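Local coordinates for protein P35 (Autographa californica nucleopolyhedrovirus, PDB 1P35) that blocks virus-induced apoptosis of the insect host cell by inhibiting caspases, and also suppresses the host RNA interference response, at residues 29-34 with 42-47. Sequence-based numbering, arbitrary orientation.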
ATOM      1  N   TYR A  29       2.496 -15.427   9.954  1.00 30.62           N
ATOM      2  CA  TYR A  29       3.873 -15.658   9.596  1.00 25.34           C
ATOM      3  C   TYR A  29       3.878 -15.547   8.074  1.00 34.00           C
ATOM      4  O   TYR A  29       3.145 -16.286   7.392  1.00 27.67           O
ATOM      5  CB  TYR A  29       4.298 -17.083  10.074  1.00 21.85           C
ATOM      6  CG  TYR A  29       5.807 -17.355   9.946  1.00 39.93           C
ATOM      7  CD1 TYR A  29       6.357 -17.574   8.704  1.00 22.60           C
ATOM      8  CD2 TYR A  29       6.677 -17.315  11.061  1.00 20.77           C
ATOM      9  CE1 TYR A  29       7.710 -17.745   8.518  1.00 27.35           C
ATOM     10  CE2 TYR A  29       8.093 -17.487  10.896  1.00 20.51           C
ATOM     11  CZ  TYR A  29       8.586 -17.706   9.579  1.00 28.37           C
ATOM     12  OH  TYR A  29       9.927 -17.893   9.267  1.00 26.34           O
ATOM     13  N   ILE A  30       4.706 -14.622   7.575  1.00 31.15           N
ATOM     14  CA  ILE A  30       4.824 -14.310   6.153  1.00 23.18           C
ATOM     15  C   ILE A  30       6.304 -14.263   5.763  1.00 43.31           C
ATOM     16  O   ILE A  30       7.168 -13.694   6.507  1.00 28.80           O
ATOM     17  CB  ILE A  30       4.265 -12.862   5.852  1.00 28.50           C
ATOM     18  CG1 ILE A  30       2.784 -12.781   6.102  1.00 20.79           C
ATOM     19  CG2 ILE A  30       4.516 -12.439   4.410  1.00 27.97           C
ATOM     20  CD1 ILE A  30       2.463 -11.522   6.989  1.00 23.09           C
ATOM     21  N   ASN A  31       6.622 -14.868   4.618  1.00 23.50           N
ATOM     22  CA  ASN A  31       8.013 -14.762   4.140  1.00 29.91           C
ATOM     23  C   ASN A  31       8.051 -14.795   2.625  1.00 34.81           C
ATOM     24  O   ASN A  31       7.008 -14.915   1.980  1.00 40.30           O
ATOM     25  CB  ASN A  31       8.943 -15.853   4.729  1.00 34.16           C
ATOM     26  CG  ASN A  31       8.621 -17.274   4.257  1.00 26.16           C
ATOM     27  OD1 ASN A  31       7.808 -17.502   3.347  1.00 30.37           O
ATOM     28  ND2 ASN A  31       9.253 -18.249   4.911  1.00 17.28           N
ATOM     29  N   LYS A  32       9.241 -14.660   2.057  1.00 29.39           N
ATOM     30  CA  LYS A  32       9.375 -14.698   0.609  1.00 33.87           C
ATOM     31  C   LYS A  32      10.469 -15.611   0.123  1.00 28.92           C
ATOM     32  O   LYS A  32      11.663 -15.332   0.311  1.00 36.28           O
ATOM     33  CB  LYS A  32       9.561 -13.284   0.065  1.00 34.28           C
ATOM     34  CG  LYS A  32       9.527 -13.179  -1.455  1.00 55.87           C
ATOM     35  CD  LYS A  32       9.499 -11.722  -1.912  1.00 48.96           C
ATOM     36  CE  LYS A  32       8.297 -11.000  -1.298  1.00 54.55           C
ATOM     37  NZ  LYS A  32       8.158  -9.606  -1.749  1.00 33.80           N
ATOM     38  N   ILE A  33      10.072 -16.701  -0.516  1.00 32.32           N
ATOM     39  CA  ILE A  33      11.037 -17.700  -1.036  1.00 31.10           C
ATOM     40  C   ILE A  33      11.457 -17.469  -2.491  1.00 40.76           C
ATOM     41  O   ILE A  33      10.634 -17.256  -3.364  1.00 57.10           O
ATOM     42  CB  ILE A  33      10.460 -19.141  -0.844  1.00 41.84           C
ATOM     43  CG1 ILE A  33      10.337 -19.401   0.663  1.00 35.28           C
ATOM     44  CG2 ILE A  33      11.366 -20.212  -1.532  1.00 29.11           C
ATOM     45  CD1 ILE A  33       9.687 -20.707   1.063  1.00 53.53           C
ATOM     46  N   MET A  34      12.760 -17.527  -2.727  1.00 40.51           N
ATOM     47  CA  MET A  34      13.374 -17.270  -4.033  1.00 41.79           C
ATOM     48  C   MET A  34      13.578 -18.368  -5.091  1.00 64.09           C
ATOM     49  O   MET A  34      13.842 -18.036  -6.251  1.00 83.68           O
ATOM     50  CB  MET A  34      14.727 -16.607  -3.806  1.00 49.19           C
ATOM     51  CG  MET A  34      14.666 -15.126  -3.503  1.00 53.22           C
ATOM     52  SD  MET A  34      13.981 -14.214  -4.897  1.00 61.62           S
ATOM     53  CE  MET A  34      15.077 -14.789  -6.338  1.00 36.18           C
ATOM     54  N   VAL A  42       8.303 -27.303  -0.013  1.00 40.69           N
ATOM     55  CA  VAL A  42       9.168 -26.687   0.971  1.00 36.08           C
ATOM     56  C   VAL A  42       8.450 -27.050   2.285  1.00 38.63           C
ATOM     57  O   VAL A  42       7.229 -26.873   2.402  1.00 31.52           O
ATOM     58  CB  VAL A  42       9.170 -25.128   0.816  1.00 33.36           C
ATOM     59  CG1 VAL A  42       9.934 -24.485   1.964  1.00 23.72           C
ATOM     60  CG2 VAL A  42       9.758 -24.727  -0.527  1.00 30.56           C
ATOM     61  N   LEU A  43       9.190 -27.597   3.238  1.00 40.76           N
ATOM     62  CA  LEU A  43       8.641 -27.925   4.551  1.00 40.75           C
ATOM     63  C   LEU A  43       9.276 -26.915   5.533  1.00 39.04           C
ATOM     64  O   LEU A  43      10.481 -26.964   5.794  1.00 40.32           O
ATOM     65  CB  LEU A  43       9.034 -29.347   4.972  1.00 39.86           C
ATOM     66  CG  LEU A  43       8.892 -30.408   3.871  1.00 46.38           C
ATOM     67  CD1 LEU A  43       9.064 -31.818   4.420  1.00 29.69           C
ATOM     68  CD2 LEU A  43       7.518 -30.253   3.224  1.00 28.61           C
ATOM     69  N   MET A  44       8.488 -25.958   6.005  1.00 35.27           N
ATOM     70  CA  MET A  44       8.996 -25.000   6.967  1.00 26.03           C
ATOM     71  C   MET A  44       8.415 -25.385   8.328  1.00 23.72           C
ATOM     72  O   MET A  44       7.220 -25.577   8.457  1.00 28.99           O
ATOM     73  CB  MET A  44       8.577 -23.580   6.602  1.00 30.39           C
ATOM     74  CG  MET A  44       8.944 -22.567   7.690  1.00 35.76           C
ATOM     75  SD  MET A  44       8.723 -20.809   7.289  1.00 30.15           S
ATOM     76  CE  MET A  44       6.917 -20.638   7.132  1.00 31.86           C
ATOM     77  N   MET A  45       9.246 -25.518   9.336  1.00 26.21           N
ATOM     78  CA  MET A  45       8.713 -25.917  10.630  1.00 18.05           C
ATOM     79  C   MET A  45       9.232 -25.058  11.710  1.00 28.39           C
ATOM     80  O   MET A  45      10.308 -24.489  11.579  1.00 33.46           O
ATOM     81  CB  MET A  45       9.081 -27.361  10.919  1.00 35.94           C
ATOM     82  CG  MET A  45       8.818 -28.327   9.732  1.00 28.62           C
ATOM     83  SD  MET A  45       8.784 -29.984  10.405  1.00 40.89           S
ATOM     84  CE  MET A  45       9.158 -30.943   8.867  1.00 19.07           C
ATOM     85  N   PHE A  46       8.480 -24.918  12.791  1.00 26.30           N
ATOM     86  CA  PHE A  46       9.023 -24.099  13.857  1.00 28.57           C
ATOM     87  C   PHE A  46       8.228 -24.321  15.123  1.00 32.81           C
ATOM     88  O   PHE A  46       7.067 -24.793  15.108  1.00 27.44           O
ATOM     89  CB  PHE A  46       9.045 -22.607  13.422  1.00 22.79           C
ATOM     90  CG  PHE A  46       7.672 -22.040  13.021  1.00 33.57           C
ATOM     91  CD1 PHE A  46       6.739 -21.655  13.999  1.00 33.45           C
ATOM     92  CD2 PHE A  46       7.330 -21.873  11.662  1.00 20.01           C
ATOM     93  CE1 PHE A  46       5.494 -21.105  13.653  1.00 28.69           C
ATOM     94  CE2 PHE A  46       6.080 -21.327  11.289  1.00 19.67           C
ATOM     95  CZ  PHE A  46       5.155 -20.936  12.296  1.00 35.38           C
ATOM     96  N   ASN A  47       8.862 -23.981  16.225  1.00 28.61           N
ATOM     97  CA  ASN A  47       8.250 -24.145  17.521  1.00 34.94           C
ATOM     98  C   ASN A  47       7.195 -23.093  17.852  1.00 31.75           C
ATOM     99  O   ASN A  47       7.301 -21.925  17.428  1.00 23.46           O
ATOM    100  CB  ASN A  47       9.347 -24.131  18.600  1.00 39.95           C
ATOM    101  CG  ASN A  47      10.192 -25.393  18.609  1.00 28.26           C
ATOM    102  OD1 ASN A  47      11.422 -25.347  18.793  1.00 34.46           O
ATOM    103  ND2 ASN A  47       9.537 -26.532  18.450  1.00 27.86           N
TER
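Met-44 pushes its thioether into a hollow bounded by the Tyr-29 ring and the amide of Asn-31. Its chain leaves the strand extended, CG anti to the backbone N, and bends only at the last torsion (chi3 67°), which brings the methyl CE obliquely against the CD1-CE1 side of the ring, 3.3 Å from Tyr-29 CE1. The sulfur makes a Met-aromatic contact, SD lying 4.4 Å from the Tyr-29 ring centroid and 51° off the ring normal. SD also meets Asn-31 ND2, 3.5 Å away, where that nitrogen sits in the ring plane at its edge; OD1 of the amide is hydrogen-bonded to Tyr-100 OH. Phe-46 stacks offset over one face of Tyr-29, centroids 5.0 Å apart and planes 19° from parallel. The side chains pass head to tail; Phe-46 CE2 lies above the Tyr-29 plane, displaced toward the rim, and CE2 and CZ both approach Tyr-29 CD2. Segments 29-33 and 42-47, parts of strands 24-33 and 42-48, run roughly antiparallel but share no hydrogen bonds: their axes come no closer than 11.4 Å, and alternate side chains fill the buried core between them. Tyr-29 and Asn-31 are bonded through their backbones to strand 164-170, whose Leu-166 packs on both Tyr-29 and Met-44. Farther along, Ile-33 CD1 and Val-42 CG1 meet end to end at 3.9 Å, and Leu-154 of strand 148-154 touches both residues.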